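Local coordinates for putative uncharacterized protein (Mycobacterium tuberculosis, PDB 2ZQ5) that probably transfers a sulfo group from an activated sulfate donor to an acceptor, using a sulfotransferase fold related to P-loop proteins, at residues Ala238-Met243 against Ala305-Ala310; Lys91-Val96 against Tyr246-Val251; Ala116-His121 against Lys226-Lys231; Leu250-His255 against Arg333-Thr338. One frame throughout, in Å; residues are numbered along the deposited sequence.

Contact 1: residues Ala238-Met243 against Ala305-Ala310; sequences ALDALM and AKYDSA
The ring of Tyr307 lies flat between Met243 on one face and the aliphatic part of its own neighbour Lys306 on the other. Met243 CG sits almost squarely over the ring, 3.7 Å from the Tyr307 centroid and 7° off the normal, a CH-pi contact. Met243 is bent at chi2 (-56°) and chi3, which folds its chain across the ring; the two side chains run past each other in opposite directions. Its SD follows above the same face in a more distant Met-aromatic contact, 4.9 Å from the Tyr307 centroid. On the other face, CG of Lys306 rests over the ring centre, 3.3 Å above the Tyr307 plane.

Asp240 crosses both partners at about a right angle and spends a single oxygen on them. Tyr307 OH donates to Asp240 OD1 at 2.7 Å, from the anti side and 20° out of the carboxylate plane. Lys306 NZ reaches the syn lone pair of the same OD1 at 2.8 Å, forming a salt bridge, and bonds also to Ala303 O. A water bridges Tyr307 OH and Asp240 O, tying the phenol to the helix backbone as well. The doubly held oxygen thus fixes the phenol end while the methionine packs on its face. The arrangement joins helix 239-245 to the loop between helix 282-304 and strand 312-316, on the helical layer beside the parallel sheet of the sulfotransferase fold.

Contact 2: residues Lys91-Val96 against Tyr246-Val251; sequences KRPIFV and YPDALV
Leu250 N donates to Pro93 O at 2.9 Å, and Phe95 N returns a bond to Leu250 O at 2.8 Å, so Leu250 is gripped by the residues flanking its bridge partner Ile94. On the Phe95 side of the sheet, CZ of that ring stands over the rim of one face of Tyr246, 3.4 Å from Tyr246 CE2. The ring planes are 51° apart, an oblique pairing, and the CB of Ala249 fills in beside Phe95 CD2. On the Ile94 side, Leu250 CD1 lies over a face of the Arg92 guanidinium.

At the strand entrance, Arg92 N donates to Asp248 OD2 at 2.9 Å from above the carboxylate plane. A water donates to that OD2 and accepts a weak bond from Lys91 NZ, and another water joins Arg92 NE to Asp248 O. Farther out, Arg92 NH2 is held by Phe335 O and Tyr246 OH by His212. A type I turn, Tyr246 to Ala249, leads into this parallel pairing of central strand 94-97 with its neighbour 250-255, in an alpha/beta sheet with P-loop-like topology.

Contact 3: residues Ala116-His121 against Lys226-Lys231; sequences AHQGLH and KRWVLK
His117 and Gln118 pair with Arg227 and Trp228 as neighbouring parallel strands, 117-119 forming the outermost strand at this end of the five-stranded sheet of the sulfotransferase fold.

Backbone bonds set the register. Arg227 N donates to Ala116 O at 3.1 Å and Gln118 N to Arg227 O; Val229 N in turn donates to Gln118 O at 2.9 Å. A water accepts from Leu120 N and donates to Val229 O.

On the face bearing Gln118 and Trp228 the contact is a stack. The Gln118 amide lies nearly parallel to the indole, their planes 13° apart, with CD 3.4 Å above the Trp228 plane and offset toward its rim. CG of Gln118 adds a CH-pi contact over the five-membered ring, 3.8 Å from the Trp228 centroid. With chi1 at 64°, CG stands between the backbone N and carbonyl carbon, and the chain then extends across the indole.

Polar contacts fix the amide's rotation: OE1 takes a bond from Arg131, and a water accepts from both Gln118 NE2 and Trp228 NE1. On the other face, the imidazole of His117 and the guanidinium of Arg227 run side by side with planes at 88°; His117 ND1 is held by Leu111 O, and Arg227 NH1 by Arg92 O. Gln118 NE2 also donates to Lys226 O at 2.9 Å, with that oxygen in the amide plane but the donor well above the carbonyl plane.

Contact 4: residues Leu250-His255 against Arg333-Thr338; sequences LVVQTH and RHFGLT
Leu250 meets the ring of Phe335 from its CB outward. CB itself sits over the ring centre, 3.8 Å from the Phe335 centroid and only 8° off the normal, as a CH-pi contact. From there CG, anti to the carbonyl carbon (chi1 -56°), carries the chain back along the ring toward its root, so that the two side chains slide past each other in opposite directions. At the tip the methyls divide: CD2 packs 3.6 Å from Phe335 CD1, whereas CD1 lies near CB and CG of Phe335 and also reaches Leu337 CD1 at 4.1 Å.

Phe335 lies at the C-terminal end of helix 324-334, where Gly336, at positive phi (69°), makes a Schellman motif. Residues on both sides of Gly336, Phe335 and Leu337, pack against the same leucine, covering Leu250 at the start of this strand of the parallel sheet.

The rim of the ring meets the next part of the strand. Val252 CG2 approaches in the ring plane, 3.8 Å from Phe335 CE2, and Val251 O lies at the same edge region, 3.9 Å from Phe335 CZ. His334, one residue earlier, turns its ring edge-to-face with Tyr313 on the neighbouring strand 312-316.

Contacts 2, 3 and 4 all reach the five-stranded parallel sheet, whose order is 117-119, 227-231, 94-97, 250-255, 312-316. Contacts 2 and 3 lie about 11 Å apart between centres and are joined through strands 94-97 and 227-231; contacts 2 and 4, about 9 Å apart, share Leu250 and Val251. Contact 1 sits on the helical layer, about 10 Å from contact 2 between centres, where Leu242 packs on Ala249 and Phe95, while Ala310 touches Phe335 of contact 4. Contacts 1 and 3 do not touch. In sequence, contact 3 closes before contacts 1 and 4 open, whereas contact 2 spans it; the segments of contact 1 alternate with those of contacts 2 and 4, which interlocks helical layer and sheet in one alpha/beta core.

Contact 1: residues Ala238-Met243 against Ala305-Ala310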
loop_
_atom_site.group_PDB
_atom_site.type_symbol
_atom_site.label_atom_id
_atom_site.label_comp_id
_atom_site.label_asym_id
_atom_site.label_seq_id
_atom_site.Cartn_x
_atom_site.Cartn_y
_atom_site.Cartn_z
ATOM N N ALA A 238 2.136 9.529 -6.646
ATOM C CA ALA A 238 1.450 9.345 -7.919
ATOM C C ALA A 238 0.111 10.043 -8.052
ATOM O O ALA A 238 -0.803 9.519 -8.688
ATOM C CB ALA A 238 1.271 7.849 -8.171
ATOM N N LEU A 239 -0.005 11.233 -7.480
ATOM C CA LEU A 239 -1.265 11.948 -7.547
ATOM C C LEU A 239 -1.740 12.211 -8.974
ATOM O O LEU A 239 -2.935 12.107 -9.251
ATOM C CB LEU A 239 -1.173 13.263 -6.774
ATOM C CG LEU A 239 -2.480 14.057 -6.727
ATOM C CD1 LEU A 239 -3.585 13.218 -6.093
ATOM C CD2 LEU A 239 -2.257 15.343 -5.945
ATOM N N ASP A 240 -0.830 12.549 -9.886
ATOM C CA ASP A 240 -1.262 12.800 -11.257
ATOM C C ASP A 240 -1.875 11.547 -11.872
ATOM O O ASP A 240 -2.888 11.626 -12.565
ATOM C CB ASP A 240 -0.106 13.294 -12.136
ATOM C CG ASP A 240 0.356 14.695 -11.767
ATOM O OD1 ASP A 240 -0.498 15.550 -11.451
ATOM O OD2 ASP A 240 1.578 14.945 -11.809
ATOM N N ALA A 241 -1.270 10.388 -11.614
ATOM C CA ALA A 241 -1.793 9.137 -12.149
ATOM C C ALA A 241 -3.132 8.826 -11.497
ATOM O O ALA A 241 -4.058 8.333 -12.145
ATOM C CB ALA A 241 -0.808 7.997 -11.893
ATOM N N LEU A 242 -3.224 9.114 -10.205
ATOM C CA LEU A 242 -4.446 8.878 -9.460
ATOM C C LEU A 242 -5.584 9.703 -10.057
ATOM O O LEU A 242 -6.656 9.170 -10.350
ATOM C CB LEU A 242 -4.218 9.242 -7.987
ATOM C CG LEU A 242 -5.287 8.886 -6.949
ATOM C CD1 LEU A 242 -4.663 8.953 -5.563
ATOM C CD2 LEU A 242 -6.482 9.824 -7.052
ATOM N N MET A 243 -5.350 10.997 -10.253
ATOM C CA MET A 243 -6.385 11.862 -10.813
ATOM C C MET A 243 -6.711 11.532 -12.268
ATOM O O MET A 243 -7.849 11.701 -12.701
ATOM C CB MET A 243 -5.981 13.336 -10.686
ATOM C CG MET A 243 -5.775 13.804 -9.249
ATOM S SD MET A 243 -7.222 13.547 -8.186
ATOM C CE MET A 243 -8.150 15.026 -8.510
ATOM N N ALA A 305 -1.445 21.134 -6.510
ATOM C CA ALA A 305 -1.755 22.500 -6.921
ATOM C C ALA A 305 -2.586 22.647 -8.199
ATOM O O ALA A 305 -3.393 23.571 -8.309
ATOM C CB ALA A 305 -0.457 23.299 -7.055
ATOM N N LYS A 306 -2.407 21.743 -9.158
ATOM C CA LYS A 306 -3.132 21.840 -10.424
ATOM C C LYS A 306 -4.568 21.330 -10.390
ATOM O O LYS A 306 -5.292 21.459 -11.376
ATOM C CB LYS A 306 -2.385 21.085 -11.525
ATOM C CG LYS A 306 -2.622 19.587 -11.503
ATOM C CD LYS A 306 -2.000 18.894 -12.703
ATOM C CE LYS A 306 -0.489 18.959 -12.647
ATOM N NZ LYS A 306 0.012 18.316 -11.405
ATOM N N TYR A 307 -4.983 20.752 -9.269
ATOM C CA TYR A 307 -6.331 20.207 -9.172
ATOM C C TYR A 307 -7.266 21.048 -8.315
ATOM O O TYR A 307 -6.835 21.948 -7.600
ATOM C CB TYR A 307 -6.267 18.773 -8.640
ATOM C CG TYR A 307 -5.446 17.872 -9.532
ATOM C CD1 TYR A 307 -5.914 17.495 -10.788
ATOM C CD2 TYR A 307 -4.168 17.457 -9.154
ATOM C CE1 TYR A 307 -5.134 16.737 -11.652
ATOM C CE2 TYR A 307 -3.376 16.696 -10.012
ATOM C CZ TYR A 307 -3.864 16.343 -11.262
ATOM O OH TYR A 307 -3.077 15.633 -12.140
ATOM N N ASP A 308 -8.555 20.740 -8.403
ATOM C CA ASP A 308 -9.588 21.445 -7.652
ATOM C C ASP A 308 -9.439 21.135 -6.166
ATOM O O ASP A 308 -9.552 19.978 -5.759
ATOM C CB ASP A 308 -10.963 20.986 -8.135
ATOM C CG ASP A 308 -12.096 21.795 -7.546
ATOM O OD1 ASP A 308 -11.881 22.515 -6.548
ATOM O OD2 ASP A 308 -13.214 21.691 -8.090
ATOM N N SER A 309 -9.198 22.164 -5.359
ATOM C CA SER A 309 -9.032 21.979 -3.922
ATOM C C SER A 309 -10.268 21.388 -3.243
ATOM O O SER A 309 -10.182 20.859 -2.139
ATOM C CB SER A 309 -8.650 23.305 -3.256
ATOM O OG SER A 309 -9.595 24.320 -3.542
ATOM N N ALA A 310 -11.417 21.470 -3.908
ATOM C CA ALA A 310 -12.649 20.919 -3.354
ATOM C C ALA A 310 -12.533 19.401 -3.200
ATOM O O ALA A 310 -13.277 18.782 -2.440
ATOM C CB ALA A 310 -13.827 21.261 -4.261
HETATM O O HOH W 1 -3.647 13.882 -14.044
#

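Contact 2: residues Lys91-Val96 against Tyr246-Val251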
loop_
_atom_site.group_PDB
_atom_site.type_symbol
_atom_site.label_atom_id
_atom_site.label_comp_id
_atom_site.label_asym_id
_atom_site.label_seq_id
_atom_site.Cartn_x
_atom_site.Cartn_y
_atom_site.Cartn_z
ATOM N N LYS A 91 -17.375 5.649 -8.741
ATOM C CA LYS A 91 -17.751 7.044 -8.536
ATOM C C LYS A 91 -17.237 7.680 -7.254
ATOM O O LYS A 91 -17.446 7.163 -6.155
ATOM C CB LYS A 91 -19.277 7.193 -8.596
ATOM C CG LYS A 91 -19.882 6.828 -9.945
ATOM C CD LYS A 91 -19.309 7.700 -11.054
ATOM C CE LYS A 91 -19.877 7.325 -12.415
ATOM N NZ LYS A 91 -19.298 8.164 -13.503
ATOM N N ARG A 92 -16.577 8.822 -7.422
ATOM C CA ARG A 92 -16.020 9.601 -6.320
ATOM C C ARG A 92 -15.414 8.771 -5.190
ATOM O O ARG A 92 -15.857 8.839 -4.039
ATOM C CB ARG A 92 -17.089 10.549 -5.760
ATOM C CG ARG A 92 -17.671 11.507 -6.801
ATOM C CD ARG A 92 -18.627 12.499 -6.152
ATOM N NE ARG A 92 -17.925 13.568 -5.442
ATOM C CZ ARG A 92 -18.433 14.238 -4.414
ATOM N NH1 ARG A 92 -19.646 13.946 -3.967
ATOM N NH2 ARG A 92 -17.737 15.208 -3.838
ATOM N N PRO A 93 -14.392 7.964 -5.511
ATOM C CA PRO A 93 -13.733 7.132 -4.500
ATOM C C PRO A 93 -12.926 8.010 -3.553
ATOM O O PRO A 93 -12.501 9.107 -3.927
ATOM C CB PRO A 93 -12.836 6.222 -5.338
ATOM C CG PRO A 93 -12.471 7.112 -6.511
ATOM C CD PRO A 93 -13.815 7.729 -6.847
ATOM N N ILE A 94 -12.728 7.535 -2.328
ATOM C CA ILE A 94 -11.941 8.266 -1.342
ATOM C C ILE A 94 -10.570 7.613 -1.218
ATOM O O ILE A 94 -10.463 6.393 -1.058
ATOM C CB ILE A 94 -12.612 8.259 0.047
ATOM C CG1 ILE A 94 -13.928 9.038 -0.008
ATOM C CG2 ILE A 94 -11.673 8.867 1.086
ATOM C CD1 ILE A 94 -14.712 9.014 1.289
ATOM N N PHE A 95 -9.530 8.435 -1.309
ATOM C CA PHE A 95 -8.152 7.974 -1.185
ATOM C C PHE A 95 -7.496 8.628 0.020
ATOM O O PHE A 95 -7.448 9.856 0.119
ATOM C CB PHE A 95 -7.353 8.338 -2.438
ATOM C CG PHE A 95 -7.629 7.452 -3.617
ATOM C CD1 PHE A 95 -6.795 6.376 -3.899
ATOM C CD2 PHE A 95 -8.718 7.691 -4.450
ATOM C CE1 PHE A 95 -7.042 5.547 -4.996
ATOM C CE2 PHE A 95 -8.972 6.867 -5.550
ATOM C CZ PHE A 95 -8.133 5.797 -5.821
ATOM N N VAL A 96 -7.008 7.806 0.941
ATOM C CA VAL A 96 -6.323 8.304 2.121
ATOM C C VAL A 96 -4.831 8.086 1.910
ATOM O O VAL A 96 -4.411 7.040 1.416
ATOM C CB VAL A 96 -6.742 7.536 3.398
ATOM C CG1 VAL A 96 -5.944 8.038 4.600
ATOM C CG2 VAL A 96 -8.232 7.705 3.644
ATOM N N TYR A 246 -8.848 8.395 -11.774
ATOM C CA TYR A 246 -10.047 8.680 -10.990
ATOM C C TYR A 246 -10.197 10.202 -10.928
ATOM O O TYR A 246 -9.914 10.822 -9.903
ATOM C CB TYR A 246 -9.875 8.131 -9.572
ATOM C CG TYR A 246 -9.508 6.664 -9.490
ATOM C CD1 TYR A 246 -10.482 5.673 -9.601
ATOM C CD2 TYR A 246 -8.189 6.267 -9.259
ATOM C CE1 TYR A 246 -10.157 4.322 -9.473
ATOM C CE2 TYR A 246 -7.853 4.916 -9.133
ATOM C CZ TYR A 246 -8.842 3.949 -9.237
ATOM O OH TYR A 246 -8.531 2.614 -9.081
ATOM N N PRO A 247 -10.656 10.823 -12.026
ATOM C CA PRO A 247 -10.834 12.278 -12.106
ATOM C C PRO A 247 -11.650 12.937 -10.996
ATOM O O PRO A 247 -11.401 14.092 -10.641
ATOM C CB PRO A 247 -11.477 12.469 -13.480
ATOM C CG PRO A 247 -10.935 11.317 -14.271
ATOM C CD PRO A 247 -11.043 10.176 -13.293
ATOM N N ASP A 248 -12.618 12.203 -10.459
ATOM C CA ASP A 248 -13.491 12.712 -9.404
ATOM C C ASP A 248 -13.102 12.240 -8.004
ATOM O O ASP A 248 -13.917 12.287 -7.083
ATOM C CB ASP A 248 -14.931 12.285 -9.694
ATOM C CG ASP A 248 -15.090 10.771 -9.743
ATOM O OD1 ASP A 248 -14.062 10.058 -9.670
ATOM O OD2 ASP A 248 -16.239 10.292 -9.862
ATOM N N ALA A 249 -11.860 11.799 -7.840
ATOM C CA ALA A 249 -11.402 11.305 -6.545
ATOM C C ALA A 249 -11.446 12.328 -5.418
ATOM O O ALA A 249 -11.291 13.532 -5.636
ATOM C CB ALA A 249 -9.984 10.752 -6.671
ATOM N N LEU A 250 -11.668 11.823 -4.208
ATOM C CA LEU A 250 -11.698 12.637 -2.999
ATOM C C LEU A 250 -10.460 12.176 -2.241
ATOM O O LEU A 250 -10.378 11.027 -1.807
ATOM C CB LEU A 250 -12.970 12.349 -2.198
ATOM C CG LEU A 250 -14.270 12.539 -2.985
ATOM C CD1 LEU A 250 -15.453 12.166 -2.109
ATOM C CD2 LEU A 250 -14.381 13.984 -3.459
ATOM N N VAL A 251 -9.492 13.072 -2.092
ATOM C CA VAL A 251 -8.231 12.732 -1.445
ATOM C C VAL A 251 -8.060 13.364 -0.070
ATOM O O VAL A 251 -8.217 14.574 0.089
ATOM C CB VAL A 251 -7.056 13.162 -2.343
ATOM C CG1 VAL A 251 -5.743 12.692 -1.746
ATOM C CG2 VAL A 251 -7.239 12.596 -3.744
HETATM O O HOH W 2 -16.453 8.491 -11.875
HETATM O O HOH W 3 -15.484 14.641 -6.727
#

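Contact 3: residues Ala116-His121 against Lys226-Lys231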
loop_
_atom_site.group_PDB
_atom_site.type_symbol
_atom_site.label_atom_id
_atom_site.label_comp_id
_atom_site.label_asym_id
_atom_site.label_seq_id
_atom_site.Cartn_x
_atom_site.Cartn_y
_atom_site.Cartn_z
ATOM N N ALA A 116 -22.116 1.914 3.402
ATOM C CA ALA A 116 -22.316 2.350 2.025
ATOM C C ALA A 116 -20.979 2.469 1.296
ATOM O O ALA A 116 -20.924 2.880 0.137
ATOM C CB ALA A 116 -23.044 3.689 2.005
ATOM N N HIS A 117 -19.905 2.117 1.994
ATOM C CA HIS A 117 -18.558 2.160 1.430
ATOM C C HIS A 117 -17.996 0.746 1.378
ATOM O O HIS A 117 -18.554 -0.178 1.969
ATOM C CB HIS A 117 -17.633 3.026 2.294
ATOM C CG HIS A 117 -17.943 4.490 2.247
ATOM N ND1 HIS A 117 -17.243 5.419 2.986
ATOM C CD2 HIS A 117 -18.865 5.188 1.543
ATOM C CE1 HIS A 117 -17.719 6.626 2.739
ATOM N NE2 HIS A 117 -18.704 6.514 1.866
ATOM N N GLN A 118 -16.892 0.581 0.660
ATOM C CA GLN A 118 -16.239 -0.713 0.555
ATOM C C GLN A 118 -14.733 -0.496 0.555
ATOM O O GLN A 118 -14.241 0.494 0.007
ATOM C CB GLN A 118 -16.674 -1.446 -0.723
ATOM C CG GLN A 118 -16.280 -0.760 -2.026
ATOM C CD GLN A 118 -16.696 -1.554 -3.252
ATOM O OE1 GLN A 118 -16.341 -2.723 -3.398
ATOM N NE2 GLN A 118 -17.446 -0.917 -4.144
ATOM N N GLY A 119 -14.012 -1.414 1.191
ATOM C CA GLY A 119 -12.565 -1.325 1.261
ATOM C C GLY A 119 -11.902 -2.572 0.710
ATOM O O GLY A 119 -12.569 -3.568 0.424
ATOM N N LEU A 120 -10.582 -2.519 0.570
ATOM C CA LEU A 120 -9.811 -3.633 0.031
ATOM C C LEU A 120 -9.497 -4.682 1.091
ATOM O O LEU A 120 -8.438 -4.657 1.714
ATOM C CB LEU A 120 -8.508 -3.109 -0.576
ATOM C CG LEU A 120 -7.618 -4.134 -1.281
ATOM C CD1 LEU A 120 -8.334 -4.708 -2.496
ATOM C CD2 LEU A 120 -6.328 -3.455 -1.700
ATOM N N HIS A 121 -10.416 -5.616 1.289
ATOM C CA HIS A 121 -10.205 -6.658 2.284
ATOM C C HIS A 121 -8.943 -7.441 1.967
ATOM O O HIS A 121 -8.686 -7.804 0.820
ATOM C CB HIS A 121 -11.424 -7.577 2.333
ATOM C CG HIS A 121 -12.697 -6.846 2.608
ATOM N ND1 HIS A 121 -13.034 -6.379 3.861
ATOM C CD2 HIS A 121 -13.669 -6.414 1.773
ATOM C CE1 HIS A 121 -14.157 -5.688 3.783
ATOM N NE2 HIS A 121 -14.562 -5.693 2.526
ATOM N N LYS A 226 -21.460 0.803 -3.905
ATOM C CA LYS A 226 -20.675 1.268 -2.765
ATOM C C LYS A 226 -19.435 2.061 -3.165
ATOM O O LYS A 226 -18.730 1.707 -4.112
ATOM C CB LYS A 226 -20.267 0.082 -1.881
ATOM C CG LYS A 226 -21.447 -0.692 -1.287
ATOM C CD LYS A 226 -20.972 -1.759 -0.314
ATOM C CE LYS A 226 -22.133 -2.547 0.276
ATOM N NZ LYS A 226 -22.876 -3.314 -0.762
ATOM N N ARG A 227 -19.178 3.141 -2.434
ATOM C CA ARG A 227 -18.025 3.991 -2.705
ATOM C C ARG A 227 -16.756 3.322 -2.209
ATOM O O ARG A 227 -16.704 2.839 -1.081
ATOM C CB ARG A 227 -18.176 5.336 -1.994
ATOM C CG ARG A 227 -17.049 6.329 -2.271
ATOM C CD ARG A 227 -17.036 7.434 -1.221
ATOM N NE ARG A 227 -18.389 7.905 -0.941
ATOM C CZ ARG A 227 -19.104 8.670 -1.758
ATOM N NH1 ARG A 227 -18.595 9.074 -2.916
ATOM N NH2 ARG A 227 -20.348 8.999 -1.437
ATOM N N TRP A 228 -15.732 3.294 -3.053
ATOM C CA TRP A 228 -14.464 2.706 -2.662
ATOM C C TRP A 228 -13.686 3.642 -1.744
ATOM O O TRP A 228 -13.725 4.869 -1.899
ATOM C CB TRP A 228 -13.605 2.401 -3.893
ATOM C CG TRP A 228 -13.797 1.031 -4.451
ATOM C CD1 TRP A 228 -14.592 0.672 -5.502
ATOM C CD2 TRP A 228 -13.171 -0.169 -3.991
ATOM N NE1 TRP A 228 -14.492 -0.682 -5.729
ATOM C CE2 TRP A 228 -13.626 -1.222 -4.813
ATOM C CE3 TRP A 228 -12.262 -0.457 -2.961
ATOM C CZ2 TRP A 228 -13.205 -2.544 -4.637
ATOM C CZ3 TRP A 228 -11.845 -1.771 -2.786
ATOM C CH2 TRP A 228 -12.316 -2.798 -3.621
ATOM N N VAL A 229 -12.991 3.045 -0.783
ATOM C CA VAL A 229 -12.146 3.771 0.153
ATOM C C VAL A 229 -10.797 3.065 0.080
ATOM O O VAL A 229 -10.706 1.857 0.311
ATOM C CB VAL A 229 -12.678 3.695 1.597
ATOM C CG1 VAL A 229 -11.723 4.427 2.533
ATOM C CG2 VAL A 229 -14.072 4.307 1.677
ATOM N N LEU A 230 -9.758 3.824 -0.256
ATOM C CA LEU A 230 -8.408 3.288 -0.391
ATOM C C LEU A 230 -7.430 4.017 0.514
ATOM O O LEU A 230 -7.687 5.141 0.936
ATOM C CB LEU A 230 -7.909 3.453 -1.834
ATOM C CG LEU A 230 -8.666 2.884 -3.040
ATOM C CD1 LEU A 230 -8.970 1.413 -2.791
ATOM C CD2 LEU A 230 -9.960 3.662 -3.289
ATOM N N LYS A 231 -6.311 3.367 0.813
ATOM C CA LYS A 231 -5.265 3.997 1.611
ATOM C C LYS A 231 -3.917 3.413 1.208
ATOM O O LYS A 231 -3.767 2.195 1.105
ATOM C CB LYS A 231 -5.497 3.791 3.111
ATOM C CG LYS A 231 -4.564 4.634 3.990
ATOM C CD LYS A 231 -3.311 3.886 4.433
ATOM C CE LYS A 231 -3.617 2.964 5.605
ATOM N NZ LYS A 231 -2.379 2.510 6.305
HETATM O O HOH W 4 -21.190 7.491 0.996
HETATM O O HOH W 5 -17.171 -1.567 -7.128
HETATM O O HOH W 6 -9.096 -0.095 0.945
#

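Contact 4: residues Leu250-His255 against Arg333-Thr338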
loop_
_atom_site.group_PDB
_atom_site.type_symbol
_atom_site.label_atom_id
_atom_site.label_comp_id
_atom_site.label_asym_id
_atom_site.label_seq_id
_atom_site.Cartn_x
_atom_site.Cartn_y
_atom_site.Cartn_z
ATOM N N LEU A 250 -11.668 11.823 -4.208
ATOM C CA LEU A 250 -11.698 12.637 -2.999
ATOM C C LEU A 250 -10.460 12.176 -2.241
ATOM O O LEU A 250 -10.378 11.027 -1.807
ATOM C CB LEU A 250 -12.970 12.349 -2.198
ATOM C CG LEU A 250 -14.270 12.539 -2.985
ATOM C CD1 LEU A 250 -15.453 12.166 -2.109
ATOM C CD2 LEU A 250 -14.381 13.984 -3.459
ATOM N N VAL A 251 -9.492 13.072 -2.092
ATOM C CA VAL A 251 -8.231 12.732 -1.445
ATOM C C VAL A 251 -8.060 13.364 -0.070
ATOM O O VAL A 251 -8.217 14.574 0.089
ATOM C CB VAL A 251 -7.056 13.162 -2.343
ATOM C CG1 VAL A 251 -5.743 12.692 -1.746
ATOM C CG2 VAL A 251 -7.239 12.596 -3.744
ATOM N N VAL A 252 -7.731 12.529 0.913
ATOM C CA VAL A 252 -7.514 12.976 2.285
ATOM C C VAL A 252 -6.072 12.686 2.683
ATOM O O VAL A 252 -5.626 11.541 2.619
ATOM C CB VAL A 252 -8.437 12.235 3.284
ATOM C CG1 VAL A 252 -8.193 12.747 4.696
ATOM C CG2 VAL A 252 -9.890 12.425 2.890
ATOM N N GLN A 253 -5.352 13.726 3.090
ATOM C CA GLN A 253 -3.965 13.573 3.512
ATOM C C GLN A 253 -3.828 13.830 5.006
ATOM O O GLN A 253 -4.324 14.835 5.521
ATOM C CB GLN A 253 -3.057 14.543 2.754
ATOM C CG GLN A 253 -1.598 14.465 3.195
ATOM C CD GLN A 253 -0.714 15.454 2.471
ATOM O OE1 GLN A 253 -1.144 16.555 2.136
ATOM N NE2 GLN A 253 0.538 15.072 2.241
ATOM N N THR A 254 -3.154 12.919 5.696
ATOM C CA THR A 254 -2.933 13.070 7.126
ATOM C C THR A 254 -1.624 13.821 7.332
ATOM O O THR A 254 -0.714 13.746 6.502
ATOM C CB THR A 254 -2.859 11.705 7.831
ATOM O OG1 THR A 254 -1.882 10.883 7.181
ATOM C CG2 THR A 254 -4.212 11.018 7.797
ATOM N N HIS A 255 -1.529 14.543 8.441
ATOM C CA HIS A 255 -0.341 15.328 8.741
ATOM C C HIS A 255 0.104 15.186 10.186
ATOM O O HIS A 255 -0.715 15.076 11.097
ATOM C CB HIS A 255 -0.610 16.810 8.475
ATOM C CG HIS A 255 -0.896 17.128 7.042
ATOM N ND1 HIS A 255 0.102 17.313 6.110
ATOM C CD2 HIS A 255 -2.066 17.287 6.380
ATOM C CE1 HIS A 255 -0.442 17.576 4.935
ATOM N NE2 HIS A 255 -1.756 17.565 5.072
ATOM N N ARG A 333 -18.687 16.342 5.414
ATOM C CA ARG A 333 -19.244 17.667 5.164
ATOM C C ARG A 333 -18.496 18.351 4.027
ATOM O O ARG A 333 -19.102 18.862 3.088
ATOM C CB ARG A 333 -19.143 18.532 6.423
ATOM C CG ARG A 333 -19.669 19.952 6.240
ATOM C CD ARG A 333 -19.191 20.874 7.356
ATOM N NE ARG A 333 -17.733 20.975 7.382
ATOM C CZ ARG A 333 -16.997 21.485 6.398
ATOM N NH1 ARG A 333 -17.580 21.949 5.300
ATOM N NH2 ARG A 333 -15.676 21.522 6.506
ATOM N N HIS A 334 -17.169 18.353 4.123
ATOM C CA HIS A 334 -16.322 18.976 3.115
ATOM C C HIS A 334 -16.598 18.442 1.709
ATOM O O HIS A 334 -16.693 19.213 0.753
ATOM C CB HIS A 334 -14.849 18.752 3.460
ATOM C CG HIS A 334 -13.898 19.407 2.507
ATOM N ND1 HIS A 334 -13.752 20.775 2.424
ATOM C CD2 HIS A 334 -13.050 18.882 1.591
ATOM C CE1 HIS A 334 -12.855 21.064 1.500
ATOM N NE2 HIS A 334 -12.414 19.934 0.978
ATOM N N PHE A 335 -16.723 17.124 1.585
ATOM C CA PHE A 335 -16.966 16.507 0.288
ATOM C C PHE A 335 -18.442 16.432 -0.099
ATOM O O PHE A 335 -18.787 15.875 -1.141
ATOM C CB PHE A 335 -16.352 15.102 0.251
ATOM C CG PHE A 335 -14.847 15.087 0.336
ATOM C CD1 PHE A 335 -14.077 15.939 -0.453
ATOM C CD2 PHE A 335 -14.198 14.185 1.169
ATOM C CE1 PHE A 335 -12.680 15.885 -0.411
ATOM C CE2 PHE A 335 -12.801 14.122 1.219
ATOM C CZ PHE A 335 -12.044 14.974 0.426
ATOM N N GLY A 336 -19.309 16.995 0.738
ATOM C CA GLY A 336 -20.733 16.979 0.446
ATOM C C GLY A 336 -21.362 15.603 0.541
ATOM O O GLY A 336 -22.300 15.288 -0.194
ATOM N N LEU A 337 -20.851 14.782 1.452
ATOM C CA LEU A 337 -21.363 13.432 1.647
ATOM C C LEU A 337 -22.234 13.353 2.896
ATOM O O LEU A 337 -21.977 14.034 3.889
ATOM C CB LEU A 337 -20.204 12.440 1.779
ATOM C CG LEU A 337 -19.144 12.441 0.674
ATOM C CD1 LEU A 337 -18.090 11.392 0.994
ATOM C CD2 LEU A 337 -19.788 12.154 -0.677
ATOM N N THR A 338 -23.262 12.516 2.839
ATOM C CA THR A 338 -24.166 12.337 3.966
ATOM C C THR A 338 -23.633 11.246 4.889
ATOM O O THR A 338 -23.312 10.146 4.437
ATOM C CB THR A 338 -25.577 11.936 3.488
ATOM O OG1 THR A 338 -26.099 12.958 2.632
ATOM C CG2 THR A 338 -26.513 11.748 4.675
#